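Local coordinates for heme utilization cystosolic carrier protein HutX (Pectobacterium carotovorum, PDB 2PH0) that probably binds heme in the cytosol and carries it onward as part of bacterial heme utilisation, at residues B[7-12]-B[33-38]; B[27-32]-B[124-129]; B[40-45]-B[107-112]; B[49-54]-B[155-160]. All blocks are in the same frame, centred on the assembly; numbering follows the deposited sequence.

Contact 1 of 4, residues B[7-12]-B[33-38]; sequences ELLATN and EALPTA
Leu9, near the C-terminal end of helix 5-10, points its side chain at the loop that runs from helix 28-33 to strand 40-44, and meets Ala34, Leu35 and Pro36 in turn. Its two methyls divide the work. CD1 takes the near end of the loop, 3.6 Å from Ala34 CB and 3.8 Å from Leu35 N, so it lies against a methyl and the peptide that follows it. CD2 meets the side chain of Leu35, 4.2 Å from Leu35 CD2, where the two leucine side chains cross at about a right angle. A chi1 of -64° sets CG of Leu9 beside its backbone N, and from there the two methyls lie against Ala34 and Leu35.

Pro36 comes at the base of the same side chain: its CD is 4.3 Å from Leu9 CB, and its CG is 4.1 Å from Leu9 O and 4.3 Å from Ala10 CA. The ring therefore rests on the last turn of the helix, just before the chain leaves helical geometry at Asn12. Ile20 of helix 17-23 also packs on Leu9.

The interface between 7-12 and 33-38 is apolar and has no hydrogen bond across it; it rests on the burial of aliphatic carbon, with Leu9 supplying most of the helix's share. Beside it, the hydrogen bond of Asn12 OD1 with Gln39 NE2 adds a polar tie to the same loop.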
loop_
_atom_site.group_PDB
_atom_site.type_symbol
_atom_site.label_atom_id
_atom_site.label_comp_id
_atom_site.label_asym_id
_atom_site.label_seq_id
_atom_site.Cartn_x
_atom_site.Cartn_y
_atom_site.Cartn_z
ATOM N N GLU B 7 10.914 -19.834 20.568
ATOM C CA GLU B 7 11.528 -19.358 21.805
ATOM C C GLU B 7 11.725 -17.847 21.787
ATOM O O GLU B 7 11.574 -17.178 22.811
ATOM C CB GLU B 7 12.872 -20.049 22.024
ATOM C CG GLU B 7 12.759 -21.553 22.213
ATOM C CD GLU B 7 14.111 -22.222 22.339
ATOM O OE1 GLU B 7 14.992 -21.932 21.503
ATOM O OE2 GLU B 7 14.290 -23.042 23.267
ATOM N N LEU B 8 12.068 -17.305 20.624
ATOM C CA LEU B 8 12.272 -15.870 20.514
ATOM C C LEU B 8 10.974 -15.114 20.763
ATOM O O LEU B 8 10.948 -14.121 21.488
ATOM C CB LEU B 8 12.803 -15.499 19.122
ATOM C CG LEU B 8 12.827 -13.992 18.851
ATOM C CD1 LEU B 8 13.769 -13.315 19.842
ATOM C CD2 LEU B 8 13.265 -13.729 17.419
ATOM N N LEU B 9 9.889 -15.585 20.158
ATOM C CA LEU B 9 8.609 -14.907 20.303
ATOM C C LEU B 9 8.066 -14.930 21.721
ATOM O O LEU B 9 7.368 -14.008 22.137
ATOM C CB LEU B 9 7.593 -15.500 19.320
ATOM C CG LEU B 9 7.991 -15.278 17.859
ATOM C CD1 LEU B 9 6.975 -15.934 16.929
ATOM C CD2 LEU B 9 8.088 -13.785 17.586
ATOM N N ALA B 10 8.399 -15.973 22.471
ATOM C CA ALA B 10 7.938 -16.079 23.851
ATOM C C ALA B 10 8.639 -15.070 24.770
ATOM O O ALA B 10 8.191 -14.834 25.894
ATOM C CB ALA B 10 8.151 -17.491 24.364
ATOM N N THR B 11 9.737 -14.485 24.299
ATOM C CA THR B 11 10.463 -13.494 25.088
ATOM C C THR B 11 9.829 -12.135 24.822
ATOM O O THR B 11 10.287 -11.111 25.318
ATOM C CB THR B 11 11.958 -13.424 24.710
ATOM O OG1 THR B 11 12.098 -12.911 23.378
ATOM C CG2 THR B 11 12.589 -14.801 24.789
ATOM N N ASN B 12 8.772 -12.148 24.019
ATOM C CA ASN B 12 8.034 -10.944 23.664
ATOM C C ASN B 12 8.876 -9.810 23.096
ATOM O O ASN B 12 9.015 -8.760 23.721
ATOM C CB ASN B 12 7.259 -10.427 24.878
ATOM C CG ASN B 12 6.375 -11.485 25.497
ATOM O OD1 ASN B 12 5.636 -12.177 24.799
ATOM N ND2 ASN B 12 6.442 -11.611 26.818
ATOM N N GLU B 33 2.085 -17.039 13.023
ATOM C CA GLU B 33 1.545 -18.355 13.340
ATOM C C GLU B 33 2.246 -18.943 14.564
ATOM O O GLU B 33 1.701 -19.810 15.254
ATOM C CB GLU B 33 1.749 -19.259 12.120
ATOM C CG GLU B 33 1.280 -20.682 12.242
ATOM C CD GLU B 33 1.375 -21.407 10.912
ATOM O OE1 GLU B 33 2.498 -21.512 10.361
ATOM O OE2 GLU B 33 0.324 -21.864 10.415
ATOM N N ALA B 34 3.457 -18.462 14.823
ATOM C CA ALA B 34 4.254 -18.938 15.948
ATOM C C ALA B 34 4.101 -18.101 17.215
ATOM O O ALA B 34 4.676 -18.435 18.251
ATOM C CB ALA B 34 5.717 -18.990 15.549
ATOM N N LEU B 35 3.341 -17.014 17.143
ATOM C CA LEU B 35 3.150 -16.162 18.316
ATOM C C LEU B 35 2.371 -16.865 19.409
ATOM O O LEU B 35 1.607 -17.793 19.144
ATOM C CB LEU B 35 2.385 -14.883 17.955
ATOM C CG LEU B 35 3.114 -13.785 17.185
ATOM C CD1 LEU B 35 2.089 -12.866 16.510
ATOM C CD2 LEU B 35 4.015 -13.013 18.138
ATOM N N PRO B 36 2.584 -16.447 20.665
ATOM C CA PRO B 36 1.869 -17.043 21.797
ATOM C C PRO B 36 0.383 -16.806 21.535
ATOM O O PRO B 36 0.007 -15.723 21.077
ATOM C CB PRO B 36 2.368 -16.221 22.976
ATOM C CG PRO B 36 3.794 -15.950 22.599
ATOM C CD PRO B 36 3.663 -15.556 21.131
ATOM N N THR B 37 -0.465 -17.785 21.821
ATOM C CA THR B 37 -1.886 -17.597 21.561
ATOM C C THR B 37 -2.495 -16.470 22.374
ATOM O O THR B 37 -3.556 -15.960 22.023
ATOM C CB THR B 37 -2.709 -18.879 21.821
ATOM O OG1 THR B 37 -2.562 -19.282 23.184
ATOM C CG2 THR B 37 -2.257 -19.996 20.893
ATOM N N ALA B 38 -1.829 -16.073 23.453
ATOM C CA ALA B 38 -2.339 -14.987 24.280
ATOM C C ALA B 38 -2.180 -13.676 23.517
ATOM O O ALA B 38 -2.773 -12.669 23.872
ATOM C CB ALA B 38 -1.566 -14.913 25.590
#

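Contact 2 of 4, residues B[27-32]-B[124-129]; sequences SLFAVV and VFFNAN
Helix 28-33 lies across one face of the six-stranded antiparallel sheet, and here it packs on the end of strand 118-126 through the ring of Phe126. The axes of 28-32 and 124-126 pass 10.1 Å apart at closest approach. Phe29 presents its edge to the face of Phe126 in a T-shaped pair, the centroids 5.2 Å apart and the planes at 69°. With CG anti to the backbone N (chi1 -178°), the Phe29 ring swings so that CD1 stands over the centre of Phe126, while Val124 CG1 lies over the opposite face, toward the rim. Phe29 CB, directed at the strand, makes an off-centre CH-pi contact, 4.3 Å from the Phe126 centroid.

Val32 CG2 is 3.7 Å from Phe126 CZ, and Leu28 CD1 is 4.0 Å from Phe126 CE1. At the start of the helix Ser27 is the N-cap: its OG accepts from Ala30 N at 3.2 Å, and its CB touches Asn129 O at 3.7 Å.

Phe126 is thus held by Phe29 over one face, with Leu28 and Val32 meeting CE1 and CZ. No hydrogen bond crosses between 27-32 and 124-129, so this mainly apolar anchorage depends on dispersion and ring electrostatics; a backbone bond between Phe29 and Gly130 supplements it.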
loop_
_atom_site.group_PDB
_atom_site.type_symbol
_atom_site.label_atom_id
_atom_site.label_comp_id
_atom_site.label_asym_id
_atom_site.label_seq_id
_atom_site.Cartn_x
_atom_site.Cartn_y
_atom_site.Cartn_z
ATOM N N SER B 27 8.446 -16.339 6.060
ATOM C CA SER B 27 7.413 -15.339 5.808
ATOM C C SER B 27 6.893 -14.694 7.090
ATOM O O SER B 27 7.150 -15.177 8.198
ATOM C CB SER B 27 6.238 -15.973 5.060
ATOM O OG SER B 27 5.568 -16.917 5.885
ATOM N N LEU B 28 6.164 -13.595 6.922
ATOM C CA LEU B 28 5.574 -12.885 8.045
ATOM C C LEU B 28 4.508 -13.786 8.676
ATOM O O LEU B 28 4.351 -13.817 9.903
ATOM C CB LEU B 28 4.923 -11.580 7.569
ATOM C CG LEU B 28 4.800 -10.409 8.553
ATOM C CD1 LEU B 28 3.749 -9.435 8.037
ATOM C CD2 LEU B 28 4.416 -10.890 9.935
ATOM N N PHE B 29 3.774 -14.529 7.852
ATOM C CA PHE B 29 2.743 -15.397 8.412
ATOM C C PHE B 29 3.347 -16.479 9.294
ATOM O O PHE B 29 2.763 -16.858 10.314
ATOM C CB PHE B 29 1.902 -16.074 7.331
ATOM C CG PHE B 29 0.801 -16.941 7.895
ATOM C CD1 PHE B 29 -0.250 -16.371 8.611
ATOM C CD2 PHE B 29 0.840 -18.326 7.751
ATOM C CE1 PHE B 29 -1.246 -17.164 9.177
ATOM C CE2 PHE B 29 -0.154 -19.130 8.313
ATOM C CZ PHE B 29 -1.198 -18.546 9.027
ATOM N N ALA B 30 4.507 -16.986 8.893
ATOM C CA ALA B 30 5.182 -18.026 9.664
ATOM C C ALA B 30 5.462 -17.505 11.076
ATOM O O ALA B 30 5.245 -18.210 12.067
ATOM C CB ALA B 30 6.486 -18.432 8.972
ATOM N N VAL B 31 5.931 -16.264 11.162
ATOM C CA VAL B 31 6.218 -15.648 12.447
ATOM C C VAL B 31 4.940 -15.462 13.261
ATOM O O VAL B 31 4.898 -15.801 14.440
ATOM C CB VAL B 31 6.903 -14.274 12.264
ATOM C CG1 VAL B 31 7.168 -13.637 13.607
ATOM C CG2 VAL B 31 8.202 -14.452 11.499
ATOM N N VAL B 32 3.892 -14.938 12.628
ATOM C CA VAL B 32 2.624 -14.705 13.319
ATOM C C VAL B 32 1.987 -15.990 13.832
ATOM O O VAL B 32 1.434 -16.028 14.938
ATOM C CB VAL B 32 1.649 -13.954 12.391
ATOM C CG1 VAL B 32 0.262 -13.870 13.013
ATOM C CG2 VAL B 32 2.197 -12.557 12.133
ATOM N N VAL B 124 -4.108 -8.295 10.716
ATOM C CA VAL B 124 -3.243 -8.459 9.551
ATOM C C VAL B 124 -3.831 -9.428 8.533
ATOM O O VAL B 124 -4.260 -10.518 8.882
ATOM C CB VAL B 124 -1.856 -8.956 9.984
ATOM C CG1 VAL B 124 -0.913 -8.972 8.791
ATOM C CG2 VAL B 124 -1.300 -8.041 11.096
ATOM N N PHE B 125 -3.845 -9.015 7.267
ATOM C CA PHE B 125 -4.384 -9.827 6.177
ATOM C C PHE B 125 -3.220 -10.357 5.347
ATOM O O PHE B 125 -2.408 -9.582 4.844
ATOM C CB PHE B 125 -5.327 -8.971 5.316
ATOM C CG PHE B 125 -6.498 -8.410 6.081
ATOM C CD1 PHE B 125 -7.780 -8.919 5.885
ATOM C CD2 PHE B 125 -6.320 -7.367 6.990
ATOM C CE1 PHE B 125 -8.868 -8.395 6.581
ATOM C CE2 PHE B 125 -7.401 -6.834 7.689
ATOM C CZ PHE B 125 -8.679 -7.350 7.483
ATOM N N PHE B 126 -3.146 -11.678 5.211
ATOM C CA PHE B 126 -2.058 -12.350 4.498
ATOM C C PHE B 126 -2.470 -13.034 3.197
ATOM O O PHE B 126 -3.567 -13.574 3.091
ATOM C CB PHE B 126 -1.450 -13.447 5.380
ATOM C CG PHE B 126 -0.957 -12.972 6.715
ATOM C CD1 PHE B 126 0.372 -12.594 6.887
ATOM C CD2 PHE B 126 -1.807 -12.954 7.815
ATOM C CE1 PHE B 126 0.852 -12.212 8.138
ATOM C CE2 PHE B 126 -1.333 -12.569 9.074
ATOM C CZ PHE B 126 -0.004 -12.201 9.229
ATOM N N ASN B 127 -1.563 -13.039 2.222
ATOM C CA ASN B 127 -1.827 -13.717 0.959
ATOM C C ASN B 127 -1.272 -15.145 1.066
ATOM O O ASN B 127 -0.780 -15.550 2.125
ATOM C CB ASN B 127 -1.178 -12.969 -0.224
ATOM C CG ASN B 127 0.329 -12.831 -0.091
ATOM O OD1 ASN B 127 0.981 -13.602 0.612
ATOM N ND2 ASN B 127 0.895 -11.853 -0.795
ATOM N N ALA B 128 -1.345 -15.904 -0.023
ATOM C CA ALA B 128 -0.871 -17.286 -0.017
ATOM C C ALA B 128 0.619 -17.434 0.256
ATOM O O ALA B 128 1.053 -18.453 0.796
ATOM C CB ALA B 128 -1.233 -17.969 -1.339
ATOM N N ASN B 129 1.406 -16.428 -0.112
ATOM C CA ASN B 129 2.847 -16.480 0.119
ATOM C C ASN B 129 3.234 -16.123 1.550
ATOM O O ASN B 129 4.410 -16.167 1.901
ATOM C CB ASN B 129 3.588 -15.551 -0.844
ATOM C CG ASN B 129 3.563 -16.054 -2.270
ATOM O OD1 ASN B 129 3.729 -17.248 -2.520
ATOM N ND2 ASN B 129 3.369 -15.144 -3.216
#

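Contact 3 of 4, residues B[40-45]-B[107-112]; sequences CTLATG and HIAFIE
Cys40 and Leu42 turn their side chains to the same face of the sheet as Ala109 and Ile111, and together converge on the small methyl of Ala109. Leu42 CD2 is 3.7 Å from Ala109 CB, and Cys40 SG reaches that same methyl from two residues earlier on the strand, at 4.1 Å. SG lies anti to the backbone N of Cys40 (chi1 -179°), a setting that also brings it to 4.3 Å from Ile111 CG1. Val32 of helix 28-33 covers all four of these side chains.

Thr41, Ala43, Ile108 and Phe110 occupy the other face. Ala43 CB and Ile108 CB are 4.3 Å apart, and the Phe110 ring turns its edge to Thr41 O, which lies in the ring plane. On this side Leu157 and Ala158 of helix 148-160 pack against Phe110.

Four backbone bonds tie the strands in two reciprocal pairs, Thr41 with Phe110 and Ala43 with Ile108. Phe110 N to Thr41 O is the straightest, 2.9 Å with 170° at the hydrogen, whereas Ile108 N approaches Ala43 O from well above its carbonyl plane. A water donates to Phe110 O at 2.8 Å and also bonds to Thr41 OG1.

Hydrogen-bonded and non-hydrogen-bonded pairs in regular succession make this a classical antiparallel ladder, with 40-44 an outermost strand of the sheet within this chain and helices packed on both faces.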
loop_
_atom_site.group_PDB
_atom_site.type_symbol
_atom_site.label_atom_id
_atom_site.label_comp_id
_atom_site.label_asym_id
_atom_site.label_seq_id
_atom_site.Cartn_x
_atom_site.Cartn_y
_atom_site.Cartn_z
ATOM N N CYS B 40 -2.139 -13.769 19.871
ATOM C CA CYS B 40 -2.625 -13.944 18.513
ATOM C C CYS B 40 -3.740 -14.959 18.317
ATOM O O CYS B 40 -3.722 -16.060 18.882
ATOM C CB CYS B 40 -1.438 -14.296 17.608
ATOM S SG CYS B 40 -1.829 -14.518 15.853
ATOM N N THR B 41 -4.717 -14.549 17.512
ATOM C CA THR B 41 -5.858 -15.371 17.145
ATOM C C THR B 41 -5.843 -15.386 15.619
ATOM O O THR B 41 -5.843 -14.324 14.992
ATOM C CB THR B 41 -7.179 -14.749 17.614
ATOM O OG1 THR B 41 -7.119 -14.512 19.023
ATOM C CG2 THR B 41 -8.336 -15.689 17.320
ATOM N N LEU B 42 -5.821 -16.578 15.030
ATOM C CA LEU B 42 -5.795 -16.715 13.572
ATOM C C LEU B 42 -7.142 -17.114 12.981
ATOM O O LEU B 42 -7.955 -17.766 13.629
ATOM C CB LEU B 42 -4.746 -17.755 13.174
ATOM C CG LEU B 42 -3.321 -17.487 13.663
ATOM C CD1 LEU B 42 -2.477 -18.738 13.492
ATOM C CD2 LEU B 42 -2.725 -16.319 12.891
ATOM N N ALA B 43 -7.368 -16.723 11.734
ATOM C CA ALA B 43 -8.603 -17.050 11.035
ATOM C C ALA B 43 -8.261 -17.280 9.567
ATOM O O ALA B 43 -7.199 -16.865 9.105
ATOM C CB ALA B 43 -9.613 -15.908 11.183
ATOM N N THR B 44 -9.137 -17.968 8.840
ATOM C CA THR B 44 -8.882 -18.226 7.427
ATOM C C THR B 44 -9.297 -17.011 6.610
ATOM O O THR B 44 -10.124 -16.207 7.048
ATOM C CB THR B 44 -9.672 -19.450 6.912
ATOM O OG1 THR B 44 -11.070 -19.242 7.137
ATOM C CG2 THR B 44 -9.217 -20.722 7.623
ATOM N N GLY B 45 -8.725 -16.885 5.420
ATOM C CA GLY B 45 -9.042 -15.755 4.565
ATOM C C GLY B 45 -10.496 -15.708 4.148
ATOM O O GLY B 45 -10.974 -14.682 3.674
ATOM N N HIS B 107 -5.165 -15.863 5.073
ATOM C CA HIS B 107 -5.078 -15.887 6.530
ATOM C C HIS B 107 -5.323 -14.503 7.111
ATOM O O HIS B 107 -4.992 -13.485 6.497
ATOM C CB HIS B 107 -3.692 -16.361 6.977
ATOM C CG HIS B 107 -3.336 -17.737 6.504
ATOM N ND1 HIS B 107 -3.965 -18.871 6.970
ATOM C CD2 HIS B 107 -2.419 -18.157 5.602
ATOM C CE1 HIS B 107 -3.451 -19.931 6.373
ATOM N NE2 HIS B 107 -2.512 -19.526 5.538
ATOM N N ILE B 108 -5.921 -14.469 8.296
ATOM C CA ILE B 108 -6.182 -13.209 8.977
ATOM C C ILE B 108 -5.724 -13.402 10.413
ATOM O O ILE B 108 -5.975 -14.447 11.018
ATOM C CB ILE B 108 -7.679 -12.838 8.954
ATOM C CG1 ILE B 108 -8.154 -12.663 7.505
ATOM C CG2 ILE B 108 -7.908 -11.541 9.732
ATOM C CD1 ILE B 108 -9.626 -12.280 7.362
ATOM N N ALA B 109 -5.036 -12.407 10.957
ATOM C CA ALA B 109 -4.556 -12.513 12.330
ATOM C C ALA B 109 -4.909 -11.290 13.154
ATOM O O ALA B 109 -4.809 -10.150 12.682
ATOM C CB ALA B 109 -3.031 -12.721 12.344
ATOM N N PHE B 110 -5.333 -11.542 14.392
ATOM C CA PHE B 110 -5.659 -10.490 15.341
ATOM C C PHE B 110 -4.509 -10.559 16.347
ATOM O O PHE B 110 -4.371 -11.525 17.097
ATOM C CB PHE B 110 -7.006 -10.771 16.013
ATOM C CG PHE B 110 -8.190 -10.573 15.103
ATOM C CD1 PHE B 110 -8.524 -11.526 14.143
ATOM C CD2 PHE B 110 -8.964 -9.424 15.199
ATOM C CE1 PHE B 110 -9.623 -11.327 13.293
ATOM C CE2 PHE B 110 -10.059 -9.218 14.355
ATOM C CZ PHE B 110 -10.386 -10.174 13.403
ATOM N N ILE B 111 -3.671 -9.529 16.338
ATOM C CA ILE B 111 -2.483 -9.499 17.178
ATOM C C ILE B 111 -2.500 -8.406 18.226
ATOM O O ILE B 111 -2.735 -7.244 17.912
ATOM C CB ILE B 111 -1.228 -9.282 16.301
ATOM C CG1 ILE B 111 -1.198 -10.311 15.169
ATOM C CG2 ILE B 111 0.030 -9.370 17.145
ATOM C CD1 ILE B 111 -0.084 -10.086 14.171
ATOM N N GLU B 112 -2.244 -8.786 19.474
ATOM C CA GLU B 112 -2.170 -7.818 20.556
ATOM C C GLU B 112 -0.769 -7.993 21.137
ATOM O O GLU B 112 -0.483 -8.995 21.783
ATOM C CB GLU B 112 -3.244 -8.096 21.610
ATOM C CG GLU B 112 -4.657 -7.809 21.116
ATOM C CD GLU B 112 -5.735 -8.045 22.172
ATOM O OE1 GLU B 112 -6.036 -9.218 22.486
ATOM O OE2 GLU B 112 -6.283 -7.053 22.689
HETATM O O HOH W 1 -5.683 -11.789 19.578
#

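Contact 4 of 4, residues B[49-54]-B[155-160]; sequences DQVWDT and RALASE
Gln50 O receives two donors from Thr54 one turn later, OG1 at 2.7 Å and the backbone N at 3.3 Å, and they reach it from opposite faces of its carbonyl plane. The threonine hydroxyl is thereby folded back on its own helix, with OG1 beside the backbone N (chi1 -56°), and CG2 is left to face the partner helix. There it meets Leu157 tip to tip, Thr54 CG2 to Leu157 CD2 at 4.0 Å.

Leu157 is the main apolar link from helix 148-160. The same CD2 methyl lies 4.2 Å from Val51 CA and also touches Val51 CG1, so it settles between Val51 and Thr54, while Leu157 CD1 lies 4.2 Å from Gln50 NE2. Trp58 also packs on Leu157.

At the Gln50 end the contact becomes polar and looser. Gln50 NE2 is 3.5 Å from Glu160 OE2, with the amide and carboxylate planes 59° apart; the firmer partner of the glutamine is Arg47 NH2, bound to OE1. A water donates to Thr54 OG1 at 2.7 Å and to Glu160 OE2, a link between the helices that is weak at the Glu160 end.

The helices run nearly antiparallel, at 168°, with segment axes 11.3 Å apart at closest approach. Val51 also touches Ile108 of strand 107-115, so this is a pair of antiparallel helices packed side by side on one face of an antiparallel sheet, an alpha+beta arrangement.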
loop_
_atom_site.group_PDB
_atom_site.type_symbol
_atom_site.label_atom_id
_atom_site.label_comp_id
_atom_site.label_asym_id
_atom_site.label_seq_id
_atom_site.Cartn_x
_atom_site.Cartn_y
_atom_site.Cartn_z
ATOM N N ASP B 49 -14.765 -10.814 4.345
ATOM C CA ASP B 49 -15.879 -9.875 4.292
ATOM C C ASP B 49 -16.478 -9.589 5.661
ATOM O O ASP B 49 -16.851 -8.453 5.966
ATOM C CB ASP B 49 -16.963 -10.401 3.347
ATOM C CG ASP B 49 -16.423 -10.715 1.969
ATOM O OD1 ASP B 49 -15.609 -9.912 1.458
ATOM O OD2 ASP B 49 -16.811 -11.757 1.398
ATOM N N GLN B 50 -16.587 -10.630 6.475
ATOM C CA GLN B 50 -17.129 -10.497 7.814
ATOM C C GLN B 50 -16.226 -9.558 8.606
ATOM O O GLN B 50 -16.692 -8.644 9.288
ATOM C CB GLN B 50 -17.165 -11.866 8.489
ATOM C CG GLN B 50 -17.844 -11.884 9.845
ATOM C CD GLN B 50 -17.820 -13.262 10.471
ATOM O OE1 GLN B 50 -18.147 -14.253 9.819
ATOM N NE2 GLN B 50 -17.436 -13.333 11.742
ATOM N N VAL B 51 -14.925 -9.795 8.498
ATOM C CA VAL B 51 -13.938 -8.985 9.201
ATOM C C VAL B 51 -13.905 -7.534 8.726
ATOM O O VAL B 51 -13.978 -6.613 9.530
ATOM C CB VAL B 51 -12.531 -9.614 9.059
ATOM C CG1 VAL B 51 -11.449 -8.642 9.563
ATOM C CG2 VAL B 51 -12.481 -10.921 9.830
ATOM N N TRP B 52 -13.807 -7.323 7.418
ATOM C CA TRP B 52 -13.755 -5.969 6.891
ATOM C C TRP B 52 -15.004 -5.149 7.213
ATOM O O TRP B 52 -14.898 -4.006 7.656
ATOM C CB TRP B 52 -13.528 -6.001 5.376
ATOM C CG TRP B 52 -13.307 -4.648 4.787
ATOM C CD1 TRP B 52 -14.262 -3.730 4.461
ATOM C CD2 TRP B 52 -12.047 -4.037 4.499
ATOM N NE1 TRP B 52 -13.672 -2.581 3.988
ATOM C CE2 TRP B 52 -12.312 -2.744 4.000
ATOM C CE3 TRP B 52 -10.713 -4.456 4.616
ATOM C CZ2 TRP B 52 -11.297 -1.864 3.616
ATOM C CZ3 TRP B 52 -9.704 -3.578 4.232
ATOM C CH2 TRP B 52 -10.002 -2.298 3.740
ATOM N N ASP B 53 -16.182 -5.722 6.985
ATOM C CA ASP B 53 -17.428 -5.010 7.258
ATOM C C ASP B 53 -17.501 -4.555 8.711
ATOM O O ASP B 53 -17.935 -3.441 8.999
ATOM C CB ASP B 53 -18.641 -5.891 6.935
ATOM C CG ASP B 53 -18.872 -6.038 5.442
ATOM O OD1 ASP B 53 -18.909 -5.001 4.748
ATOM O OD2 ASP B 53 -19.025 -7.180 4.964
ATOM N N THR B 54 -17.064 -5.422 9.619
ATOM C CA THR B 54 -17.078 -5.107 11.045
ATOM C C THR B 54 -16.131 -3.956 11.387
ATOM O O THR B 54 -16.530 -2.989 12.040
ATOM C CB THR B 54 -16.690 -6.335 11.879
ATOM O OG1 THR B 54 -17.567 -7.419 11.559
ATOM C CG2 THR B 54 -16.803 -6.028 13.364
ATOM N N ARG B 155 -11.558 -7.625 20.272
ATOM C CA ARG B 155 -11.514 -8.911 20.952
ATOM C C ARG B 155 -12.775 -9.736 20.693
ATOM O O ARG B 155 -12.704 -10.958 20.582
ATOM C CB ARG B 155 -11.285 -8.701 22.445
ATOM C CG ARG B 155 -9.887 -8.157 22.747
ATOM C CD ARG B 155 -9.744 -7.800 24.214
ATOM N NE ARG B 155 -8.383 -7.391 24.529
ATOM C CZ ARG B 155 -8.010 -6.905 25.709
ATOM N NH1 ARG B 155 -8.898 -6.770 26.688
ATOM N NH2 ARG B 155 -6.754 -6.543 25.904
ATOM N N ALA B 156 -13.921 -9.075 20.565
ATOM C CA ALA B 156 -15.180 -9.778 20.302
ATOM C C ALA B 156 -15.131 -10.473 18.951
ATOM O O ALA B 156 -15.515 -11.636 18.819
ATOM C CB ALA B 156 -16.349 -8.804 20.336
ATOM N N LEU B 157 -14.662 -9.752 17.942
ATOM C CA LEU B 157 -14.557 -10.302 16.601
ATOM C C LEU B 157 -13.568 -11.459 16.577
ATOM O O LEU B 157 -13.862 -12.520 16.023
ATOM C CB LEU B 157 -14.124 -9.210 15.617
ATOM C CG LEU B 157 -13.911 -9.620 14.155
ATOM C CD1 LEU B 157 -15.164 -10.302 13.607
ATOM C CD2 LEU B 157 -13.592 -8.370 13.352
ATOM N N ALA B 158 -12.395 -11.264 17.176
ATOM C CA ALA B 158 -11.396 -12.325 17.211
ATOM C C ALA B 158 -12.023 -13.584 17.800
ATOM O O ALA B 158 -11.868 -14.683 17.263
ATOM C CB ALA B 158 -10.191 -11.892 18.053
ATOM N N SER B 159 -12.744 -13.405 18.903
ATOM C CA SER B 159 -13.402 -14.508 19.595
ATOM C C SER B 159 -14.449 -15.260 18.779
ATOM O O SER B 159 -14.494 -16.487 18.814
ATOM C CB SER B 159 -14.052 -14.008 20.887
ATOM O OG SER B 159 -13.070 -13.556 21.800
ATOM N N GLU B 160 -15.303 -14.550 18.053
ATOM C CA GLU B 160 -16.313 -15.264 17.284
ATOM C C GLU B 160 -15.729 -15.965 16.063
ATOM O O GLU B 160 -16.373 -16.827 15.469
ATOM C CB GLU B 160 -17.466 -14.339 16.885
ATOM C CG GLU B 160 -17.112 -13.151 16.035
ATOM C CD GLU B 160 -18.298 -12.220 15.866
ATOM O OE1 GLU B 160 -18.804 -11.713 16.891
ATOM O OE2 GLU B 160 -18.729 -11.998 14.714
HETATM O O HOH W 2 -18.929 -8.750 13.511
#

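Contact 3 is the centre of the set, its two strands carrying a layer of helix on each face. Contact 2 joins it within the sheet, where strands 107-115 and 118-126 are neighbours and Val124 N probably donates to Ala109 O at 2.8 Å, and also through the helix, Val32 CG1 lying 3.6 Å from Ala109 CB. On the other face contact 4 meets it through Phe110 CZ and Leu157 CG at 3.6 Å, and through the salt bridge of Glu112 OE2 with Arg155 NE at 2.8 Å. Contact 1 adds the N-terminal helix beyond contact 2, Leu9 CD1 touching Val31 O, and its loop leads directly into strand 40-44. Contacts 1 and 4 do not touch, their centres being 23 Å apart.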